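Local coordinates for bartonella effector protein (Bep) substrate of VirB T4SS (Bartonella clarridgeiae, PDB 4YK2) that is a Bartonella effector translocated by the VirB type IV secretion system, its BID domain, described here, probably forming part of the secretion signal, at residues 32-37 / 118-123; 39-44 / 111-116; 46-51 / 104-109. All coordinates share one frame; numbering follows the deposited sequence.

How the interactions relate
All three contacts join the same two antiparallel helices, 21-49 and 106-123; along the chain interaction 3 is nested in the loop closed by interaction 2, and that in the loop closed by interaction 1. Interaction 2 is buried, its centre about 4 Å from that of the chain. Interaction 1, about 12 Å out, is a surface contact, and interaction 3 is partly buried; these two lie on opposite sides of the chain's centre. No hydrogen bond crosses any of the interfaces. An isoleucine set against an alanine recurs in interactions 1 and 2, beside serine hydroxyls in the first and an aromatic residue in the second. Interaction 3 sets I47, V48 and F49 against N105, I106 and L109.

Interaction 1 of 3, residues 32-37 / 118-123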
loop_
_atom_site.group_PDB
_atom_site.type_symbol
_atom_site.label_atom_id
_atom_site.label_comp_id
_atom_site.label_asym_id
_atom_site.label_seq_id
_atom_site.Cartn_x
_atom_site.Cartn_y
_atom_site.Cartn_z
ATOM N N HIS A 32 -12.685 1.656 10.138
ATOM C CA HIS A 32 -13.092 0.786 9.043
ATOM C C HIS A 32 -12.336 1.073 7.743
ATOM O O HIS A 32 -11.892 0.148 7.067
ATOM C CB HIS A 32 -14.596 0.905 8.793
ATOM C CG HIS A 32 -15.053 0.182 7.568
ATOM N ND1 HIS A 32 -15.245 -1.182 7.538
ATOM C CD2 HIS A 32 -15.347 0.633 6.323
ATOM C CE1 HIS A 32 -15.639 -1.542 6.328
ATOM N NE2 HIS A 32 -15.707 -0.460 5.572
ATOM N N SER A 33 -12.193 2.343 7.382
ATOM C CA SER A 33 -11.532 2.667 6.124
ATOM C C SER A 33 -10.029 2.350 6.196
ATOM O O SER A 33 -9.408 2.007 5.181
ATOM C CB SER A 33 -11.736 4.130 5.765
ATOM O OG SER A 33 -11.208 4.962 6.783
ATOM N N ILE A 34 -9.449 2.485 7.386
ATOM C CA ILE A 34 -8.056 2.090 7.598
ATOM C C ILE A 34 -7.914 0.594 7.375
ATOM O O ILE A 34 -7.033 0.136 6.638
ATOM C CB ILE A 34 -7.562 2.473 8.998
ATOM C CG1 ILE A 34 -7.463 3.992 9.119
ATOM C CG2 ILE A 34 -6.202 1.801 9.295
ATOM C CD1 ILE A 34 -7.081 4.469 10.510
ATOM N N GLN A 35 -8.801 -0.166 8.007
ATOM C CA GLN A 35 -8.744 -1.613 7.921
ATOM C C GLN A 35 -8.956 -2.122 6.493
ATOM O O GLN A 35 -8.254 -3.031 6.052
ATOM C CB GLN A 35 -9.763 -2.231 8.858
ATOM C CG GLN A 35 -9.706 -3.736 8.932
ATOM C CD GLN A 35 -10.773 -4.293 9.858
ATOM O OE1 GLN A 35 -10.484 -5.088 10.764
ATOM N NE2 GLN A 35 -12.016 -3.874 9.642
ATOM N N GLU A 36 -9.903 -1.536 5.765
ATOM C CA GLU A 36 -10.128 -1.953 4.388
ATOM C C GLU A 36 -8.922 -1.680 3.475
ATOM O O GLU A 36 -8.660 -2.449 2.551
ATOM C CB GLU A 36 -11.371 -1.264 3.807
ATOM C CG GLU A 36 -12.697 -1.881 4.276
ATOM C CD GLU A 36 -12.760 -3.396 4.058
ATOM O OE1 GLU A 36 -12.795 -3.834 2.883
ATOM O OE2 GLU A 36 -12.773 -4.149 5.064
ATOM N N GLN A 37 -8.209 -0.581 3.707
ATOM C CA GLN A 37 -7.019 -0.298 2.898
ATOM C C GLN A 37 -5.893 -1.261 3.235
ATOM O O GLN A 37 -5.178 -1.715 2.339
ATOM C CB GLN A 37 -6.555 1.145 3.083
ATOM C CG GLN A 37 -7.555 2.159 2.499
ATOM C CD GLN A 37 -7.972 1.804 1.087
ATOM O OE1 GLN A 37 -7.134 1.459 0.249
ATOM N NE2 GLN A 37 -9.270 1.888 0.810
ATOM N N ASP A 118 -4.293 8.797 3.915
ATOM C CA ASP A 118 -5.348 9.789 4.099
ATOM C C ASP A 118 -6.237 9.435 5.281
ATOM O O ASP A 118 -6.640 10.311 6.045
ATOM C CB ASP A 118 -6.218 9.915 2.844
ATOM C CG ASP A 118 -5.518 10.647 1.709
ATOM O OD1 ASP A 118 -4.432 11.215 1.938
ATOM O OD2 ASP A 118 -6.068 10.662 0.586
ATOM N N ALA A 119 -6.552 8.149 5.418
ATOM C CA ALA A 119 -7.431 7.696 6.489
ATOM C C ALA A 119 -6.729 7.838 7.832
ATOM O O ALA A 119 -7.338 8.252 8.815
ATOM C CB ALA A 119 -7.867 6.261 6.259
ATOM N N VAL A 120 -5.443 7.504 7.869
ATOM C CA VAL A 120 -4.651 7.675 9.080
ATOM C C VAL A 120 -4.554 9.159 9.434
ATOM O O VAL A 120 -4.763 9.554 10.583
ATOM C CB VAL A 120 -3.246 7.062 8.924
ATOM C CG1 VAL A 120 -2.385 7.404 10.135
ATOM C CG2 VAL A 120 -3.332 5.547 8.734
ATOM N N GLU A 121 -4.231 9.975 8.438
ATOM C CA GLU A 121 -4.100 11.416 8.621
ATOM C C GLU A 121 -5.401 12.031 9.130
ATOM O O GLU A 121 -5.387 12.963 9.932
ATOM C CB GLU A 121 -3.690 12.081 7.303
ATOM C CG GLU A 121 -3.467 13.575 7.388
ATOM C CD GLU A 121 -2.020 13.931 7.640
ATOM O OE1 GLU A 121 -1.716 14.477 8.722
ATOM O OE2 GLU A 121 -1.186 13.673 6.749
ATOM N N ASN A 122 -6.527 11.501 8.670
ATOM C CA ASN A 122 -7.820 12.033 9.077
ATOM C C ASN A 122 -8.166 11.612 10.501
ATOM O O ASN A 122 -8.788 12.372 11.241
ATOM C CB ASN A 122 -8.926 11.583 8.117
ATOM C CG ASN A 122 -10.319 11.913 8.643
ATOM O OD1 ASN A 122 -10.795 13.045 8.510
ATOM N ND2 ASN A 122 -10.971 10.929 9.256
ATOM N N SER A 123 -7.767 10.405 10.882
ATOM C CA SER A 123 -8.087 9.888 12.206
ATOM C C SER A 123 -7.347 10.659 13.292
ATOM O O SER A 123 -7.792 10.704 14.436
ATOM C CB SER A 123 -7.746 8.405 12.305
ATOM O OG SER A 123 -6.342 8.211 12.266
#
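I34 and A119 form the centre of this contact: CG1 of I34 lies 3.7 Å from CB of A119, and their CA atoms are 5.7 Å apart, the nearest pair across the two segments. The isoleucine has CG1 opposite its carbonyl carbon and then runs on extended (chi2 176°), which carries CD1 past the alanine methyl. There CD1 of I34 reaches CG2 of V120 at 4.3 Å and OG of S123 at 4.2 Å, so one branch touches A119, V120 and, a turn on, S123. The A119 methyl is also met by OG of S33 at 3.6 Å, a packing contact without a hydrogen bond. Both serine hydroxyls are turned back to their own helices. S123 OG, placed between its backbone N and carbonyl carbon, donates to V120 O at 2.7 Å, tilted 22° from the carbonyl plane; S33 OG has the same kind of rotamer and bonds to S30 O. The two hydroxyls are thus bonded within their own helices and contribute contact rather than bonding across the interface. The axes of the two short segments run nearly antiparallel, at 157° and 9.1 Å at closest approach. The segments belong to helices 21-49 and 106-123; P66, in the loop between helices 56-64 and 69-78, packs on V120, while Y116, one turn before V120, meets I34.

Interaction 2 of 3, residues 39-44 / 111-116; sequences KEIRRL and EAIHKY
I41 is the main knob of this contact, reaching from helix 21-49 toward the group formed by A112, I113 and Y116 on helix 106-123. The small A112 side chain permits a close approach: its CA lies 6.1 Å from that of I41, and its CB meets I41 CG1 at 3.7 Å. Beyond, CD1 of I41 passes between neighbours, touching CG1 of I113 at 3.9 Å and CB of Y116 at 3.8 Å. The extended second torsion of I41 (chi2 171°) takes the methyl this far, and its side chain crosses that of Y116 at about a right angle. From one turn further along, L44 adds a looser touch, CD1 to A112 CB at 4.3 Å, and the aliphatic CG of E40 borders the alanine methyl. Helix 56-64 lies around it, with L59 against I41, I62 against I113 and H63 against Y116, and L76 of helix 69-78 also touches I113. The interface, with no hydrogen bond between the segments, is interdigitated antiparallel packing in the core of the BID four-helix bundle. Charge is handled within one helix: R43 grips E40 side-on, NE to OE1 at 2.8 Å and NH2 to OE2 at 2.6 Å, both acceptors close to the guanidinium plane. The salt bridge ties the E40 carboxylate to its own helix, so its aliphatic CG is what approaches A112; the cross-helix contact is van der Waals packing.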
loop_
_atom_site.group_PDB
_atom_site.type_symbol
_atom_site.label_atom_id
_atom_site.label_comp_id
_atom_site.label_asym_id
_atom_site.label_seq_id
_atom_site.Cartn_x
_atom_site.Cartn_y
_atom_site.Cartn_z
ATOM N N LYS A 39 -6.175 -4.280 4.156
ATOM C CA LYS A 39 -6.510 -5.531 3.493
ATOM C C LYS A 39 -6.174 -5.480 1.996
ATOM O O LYS A 39 -5.585 -6.411 1.451
ATOM C CB LYS A 39 -7.998 -5.842 3.700
ATOM C CG LYS A 39 -8.487 -7.155 3.096
ATOM C CD LYS A 39 -9.998 -7.318 3.370
ATOM C CE LYS A 39 -10.522 -8.696 2.975
ATOM N NZ LYS A 39 -11.905 -8.938 3.488
ATOM N N GLU A 40 -6.566 -4.403 1.329
ATOM C CA GLU A 40 -6.289 -4.277 -0.096
ATOM C C GLU A 40 -4.780 -4.146 -0.360
ATOM O O GLU A 40 -4.278 -4.669 -1.358
ATOM C CB GLU A 40 -7.047 -3.084 -0.688
ATOM C CG GLU A 40 -6.839 -2.851 -2.187
ATOM C CD GLU A 40 -7.475 -3.923 -3.075
ATOM O OE1 GLU A 40 -7.932 -4.964 -2.562
ATOM O OE2 GLU A 40 -7.517 -3.724 -4.306
ATOM N N ILE A 41 -4.060 -3.464 0.531
ATOM C CA ILE A 41 -2.597 -3.380 0.402
ATOM C C ILE A 41 -1.953 -4.774 0.503
ATOM O O ILE A 41 -1.018 -5.093 -0.243
ATOM C CB ILE A 41 -2.009 -2.403 1.436
ATOM C CG1 ILE A 41 -2.422 -0.963 1.071
ATOM C CG2 ILE A 41 -0.472 -2.515 1.474
ATOM C CD1 ILE A 41 -2.087 0.074 2.141
ATOM N N ARG A 42 -2.449 -5.602 1.420
ATOM C CA ARG A 42 -1.952 -6.972 1.520
ATOM C C ARG A 42 -2.224 -7.757 0.230
ATOM O O ARG A 42 -1.339 -8.457 -0.273
ATOM C CB ARG A 42 -2.571 -7.701 2.721
ATOM C CG ARG A 42 -1.898 -7.386 4.058
ATOM C CD ARG A 42 -2.339 -8.348 5.158
ATOM N NE ARG A 42 -3.790 -8.381 5.303
ATOM C CZ ARG A 42 -4.471 -7.653 6.181
ATOM N NH1 ARG A 42 -3.837 -6.833 7.008
ATOM N NH2 ARG A 42 -5.788 -7.755 6.231
ATOM N N ARG A 43 -3.444 -7.637 -0.295
ATOM C CA ARG A 43 -3.845 -8.351 -1.508
ATOM C C ARG A 43 -2.992 -7.933 -2.697
ATOM O O ARG A 43 -2.481 -8.776 -3.446
ATOM C CB ARG A 43 -5.330 -8.106 -1.826
ATOM C CG ARG A 43 -5.896 -9.052 -2.899
ATOM C CD ARG A 43 -7.332 -8.677 -3.334
ATOM N NE ARG A 43 -7.360 -7.359 -3.971
ATOM C CZ ARG A 43 -7.103 -7.139 -5.261
ATOM N NH1 ARG A 43 -6.795 -8.150 -6.062
ATOM N NH2 ARG A 43 -7.151 -5.907 -5.755
ATOM N N LEU A 44 -2.814 -6.628 -2.854
ATOM C CA LEU A 44 -1.997 -6.106 -3.950
ATOM C C LEU A 44 -0.494 -6.382 -3.774
ATOM O O LEU A 44 0.220 -6.598 -4.761
ATOM C CB LEU A 44 -2.245 -4.608 -4.104
ATOM C CG LEU A 44 -3.673 -4.257 -4.560
ATOM C CD1 LEU A 44 -3.909 -2.772 -4.416
ATOM C CD2 LEU A 44 -3.919 -4.673 -6.011
ATOM N N GLU A 111 -2.226 3.656 -5.036
ATOM C CA GLU A 111 -3.474 4.325 -4.663
ATOM C C GLU A 111 -3.966 3.868 -3.303
ATOM O O GLU A 111 -4.463 4.669 -2.516
ATOM C CB GLU A 111 -4.566 4.081 -5.703
ATOM C CG GLU A 111 -4.334 4.805 -7.006
ATOM C CD GLU A 111 -5.549 4.762 -7.915
ATOM O OE1 GLU A 111 -6.692 4.730 -7.398
ATOM O OE2 GLU A 111 -5.356 4.754 -9.145
ATOM N N ALA A 112 -3.824 2.581 -3.017
ATOM C CA ALA A 112 -4.305 2.054 -1.748
ATOM C C ALA A 112 -3.470 2.599 -0.593
ATOM O O ALA A 112 -3.991 2.866 0.487
ATOM C CB ALA A 112 -4.287 0.544 -1.757
ATOM N N ILE A 113 -2.178 2.793 -0.834
ATOM C CA ILE A 113 -1.302 3.373 0.176
ATOM C C ILE A 113 -1.663 4.840 0.420
ATOM O O ILE A 113 -1.666 5.298 1.564
ATOM C CB ILE A 113 0.181 3.201 -0.223
ATOM C CG1 ILE A 113 0.584 1.730 -0.100
ATOM C CG2 ILE A 113 1.092 4.074 0.646
ATOM C CD1 ILE A 113 1.949 1.416 -0.735
ATOM N N HIS A 114 -1.996 5.574 -0.639
ATOM C CA HIS A 114 -2.440 6.964 -0.479
ATOM C C HIS A 114 -3.754 7.028 0.313
ATOM O O HIS A 114 -3.916 7.889 1.182
ATOM C CB HIS A 114 -2.620 7.656 -1.834
ATOM C CG HIS A 114 -1.358 8.242 -2.394
ATOM N ND1 HIS A 114 -0.779 9.389 -1.891
ATOM C CD2 HIS A 114 -0.573 7.848 -3.429
ATOM C CE1 HIS A 114 0.317 9.665 -2.580
ATOM N NE2 HIS A 114 0.461 8.749 -3.523
ATOM N N LYS A 115 -4.682 6.120 0.023
ATOM C CA LYS A 115 -5.948 6.063 0.771
ATOM C C LYS A 115 -5.728 5.712 2.241
ATOM O O LYS A 115 -6.344 6.307 3.122
ATOM C CB LYS A 115 -6.905 5.058 0.138
ATOM C CG LYS A 115 -7.494 5.529 -1.179
ATOM C CD LYS A 115 -8.512 4.543 -1.713
ATOM C CE LYS A 115 -8.988 4.972 -3.100
ATOM N NZ LYS A 115 -9.642 3.857 -3.837
ATOM N N TYR A 116 -4.849 4.745 2.496
ATOM C CA TYR A 116 -4.459 4.381 3.852
ATOM C C TYR A 116 -3.897 5.594 4.596
ATOM O O TYR A 116 -4.333 5.916 5.707
ATOM C CB TYR A 116 -3.432 3.236 3.805
ATOM C CG TYR A 116 -2.798 2.905 5.133
ATOM C CD1 TYR A 116 -3.441 2.075 6.046
ATOM C CD2 TYR A 116 -1.542 3.400 5.465
ATOM C CE1 TYR A 116 -2.861 1.771 7.252
ATOM C CE2 TYR A 116 -0.954 3.100 6.670
ATOM C CZ TYR A 116 -1.616 2.279 7.558
ATOM O OH TYR A 116 -1.023 1.977 8.756
#

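Interaction 3 of 3, residues 46-51 / 104-109. With SO4 (sulfate ion), chain E.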
loop_
_atom_site.group_PDB
_atom_site.type_symbol
_atom_site.label_atom_id
_atom_site.label_comp_id
_atom_site.label_asym_id
_atom_site.label_seq_id
_atom_site.Cartn_x
_atom_site.Cartn_y
_atom_site.Cartn_z
ATOM N N GLN A 46 0.832 -9.000 -2.331
ATOM C CA GLN A 46 0.972 -10.391 -2.737
ATOM C C GLN A 46 1.170 -10.483 -4.254
ATOM O O GLN A 46 2.036 -11.233 -4.732
ATOM C CB GLN A 46 -0.246 -11.207 -2.289
ATOM C CG GLN A 46 -0.330 -12.624 -2.885
ATOM C CD GLN A 46 0.868 -13.495 -2.536
ATOM O OE1 GLN A 46 1.479 -13.344 -1.473
ATOM N NE2 GLN A 46 1.207 -14.420 -3.434
ATOM N N ILE A 47 0.392 -9.709 -5.009
ATOM C CA ILE A 47 0.489 -9.736 -6.471
ATOM C C ILE A 47 1.778 -9.089 -6.974
ATOM O O ILE A 47 2.450 -9.617 -7.869
ATOM C CB ILE A 47 -0.733 -9.049 -7.124
ATOM C CG1 ILE A 47 -2.032 -9.772 -6.740
ATOM C CG2 ILE A 47 -0.562 -9.023 -8.634
ATOM C CD1 ILE A 47 -3.317 -9.007 -7.113
ATOM N N VAL A 48 2.121 -7.936 -6.411
ATOM C CA VAL A 48 3.286 -7.184 -6.868
ATOM C C VAL A 48 4.602 -7.861 -6.442
ATOM O O VAL A 48 5.527 -7.980 -7.242
ATOM C CB VAL A 48 3.229 -5.724 -6.354
ATOM C CG1 VAL A 48 4.532 -4.995 -6.657
ATOM C CG2 VAL A 48 2.042 -4.988 -6.962
ATOM N N PHE A 49 4.675 -8.309 -5.189
ATOM C CA PHE A 49 5.935 -8.781 -4.612
ATOM C C PHE A 49 5.933 -10.252 -4.222
ATOM O O PHE A 49 6.987 -10.811 -3.927
ATOM C CB PHE A 49 6.298 -7.959 -3.365
ATOM C CG PHE A 49 6.600 -6.513 -3.651
ATOM C CD1 PHE A 49 7.715 -6.159 -4.403
ATOM C CD2 PHE A 49 5.788 -5.506 -3.143
ATOM C CE1 PHE A 49 8.016 -4.829 -4.659
ATOM C CE2 PHE A 49 6.074 -4.163 -3.396
ATOM C CZ PHE A 49 7.191 -3.821 -4.157
ATOM N N GLY A 50 4.766 -10.886 -4.193
ATOM C CA GLY A 50 4.710 -12.268 -3.744
ATOM C C GLY A 50 4.759 -12.372 -2.230
ATOM O O GLY A 50 4.950 -13.453 -1.694
ATOM N N ASN A 51 4.584 -11.248 -1.539
ATOM C CA ASN A 51 4.584 -11.225 -0.066
ATOM C C ASN A 51 3.602 -10.155 0.386
ATOM O O ASN A 51 3.830 -8.965 0.184
ATOM C CB ASN A 51 5.992 -10.953 0.494
ATOM C CG ASN A 51 6.050 -11.001 2.026
ATOM O OD1 ASN A 51 5.027 -10.989 2.718
ATOM N ND2 ASN A 51 7.259 -11.070 2.558
ATOM N N LYS A 104 1.287 -4.563 -13.532
ATOM C CA LYS A 104 -0.007 -3.933 -13.791
ATOM C C LYS A 104 -0.786 -3.645 -12.517
ATOM O O LYS A 104 -1.859 -3.054 -12.571
ATOM C CB LYS A 104 -0.859 -4.803 -14.713
ATOM C CG LYS A 104 -0.389 -4.808 -16.155
ATOM C CD LYS A 104 -1.123 -5.872 -16.962
ATOM C CE LYS A 104 -0.463 -6.098 -18.314
ATOM N NZ LYS A 104 -1.151 -7.163 -19.097
ATOM N N ASN A 105 -0.251 -4.037 -11.369
ATOM C CA ASN A 105 -0.952 -3.766 -10.121
ATOM C C ASN A 105 -0.241 -2.751 -9.242
ATOM O O ASN A 105 -0.734 -2.400 -8.178
ATOM C CB ASN A 105 -1.181 -5.072 -9.363
ATOM C CG ASN A 105 -2.413 -5.800 -9.859
ATOM O OD1 ASN A 105 -3.519 -5.504 -9.431
ATOM N ND2 ASN A 105 -2.229 -6.724 -10.797
ATOM N N ILE A 106 0.912 -2.266 -9.696
ATOM C CA ILE A 106 1.651 -1.265 -8.944
ATOM C C ILE A 106 0.832 0.030 -8.782
ATOM O O ILE A 106 0.748 0.585 -7.680
ATOM C CB ILE A 106 3.017 -1.019 -9.607
ATOM C CG1 ILE A 106 3.940 -2.210 -9.293
ATOM C CG2 ILE A 106 3.634 0.278 -9.133
ATOM C CD1 ILE A 106 5.270 -2.164 -9.988
ATOM N N SER A 107 0.215 0.500 -9.866
ATOM C CA SER A 107 -0.621 1.699 -9.797
ATOM C C SER A 107 -1.690 1.603 -8.684
ATOM O O SER A 107 -1.838 2.521 -7.874
ATOM C CB SER A 107 -1.285 1.952 -11.156
ATOM O OG SER A 107 -2.025 3.155 -11.144
ATOM N N LYS A 108 -2.405 0.482 -8.620
ATOM C CA LYS A 108 -3.457 0.352 -7.616
ATOM C C LYS A 108 -2.871 0.181 -6.212
ATOM O O LYS A 108 -3.478 0.623 -5.236
ATOM C CB LYS A 108 -4.401 -0.806 -7.962
ATOM C CG LYS A 108 -5.439 -0.468 -9.055
ATOM C CD LYS A 108 -6.559 0.446 -8.541
ATOM C CE LYS A 108 -7.648 0.668 -9.595
ATOM N NZ LYS A 108 -8.868 1.301 -9.021
ATOM N N LEU A 109 -1.689 -0.423 -6.101
ATOM C CA LEU A 109 -1.026 -0.528 -4.801
ATOM C C LEU A 109 -0.672 0.876 -4.275
ATOM O O LEU A 109 -0.909 1.196 -3.111
ATOM C CB LEU A 109 0.232 -1.410 -4.895
ATOM C CG LEU A 109 1.105 -1.570 -3.640
ATOM C CD1 LEU A 109 0.287 -2.005 -2.429
ATOM C CD2 LEU A 109 2.245 -2.570 -3.898
HETATM S S SO4 E . 10.099 -13.327 1.322
HETATM O O1 SO4 E . 9.143 -13.825 0.336
HETATM O O2 SO4 E . 9.906 -11.890 1.505
HETATM O O3 SO4 E . 11.454 -13.558 0.836
HETATM O O4 SO4 E . 9.918 -14.030 2.592
#
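The F49 ring has V48 CG1 over the centre of one face, 3.6 Å above its plane, while L109 reaches it from across the contact, CD2 to CE2 at 4.2 Å, in an oblique approach. A second flat group, the N105 amide, meets I47: its ND2 lies 3.6 Å from CG2 of the isoleucine, the two side chains crossing at a slant. This is packing; the amide nitrogen donates instead to Q101 O, in the preceding helix. V48 sits between these groups and divides its work by branch. With CG1 opposite the backbone N (chi1 172°), that methyl meets CG1 of I106 at 3.9 Å, whereas CG2 packs on L109 CD2 at 3.9 Å and on the backbone C of N105 at the same distance. V48 and I106 cross at about a right angle. Helix 21-49 ends here: G50 leaves helical geometry with positive phi (79°), a conformation readily adopted by glycine. Just beyond it, N51 ND2 donates to O2 of a sulfate, probably from the crystallisation liquor, at 3.0 Å. L76 of helix 69-78 completes the hydrophobic group by touching both F49 and L109. Such apolar packing between antiparallel helices is characteristic of a helical bundle, here the four-helix bundle of the BID domain, at the level where helix 21-49 terminates and helix 106-123 begins.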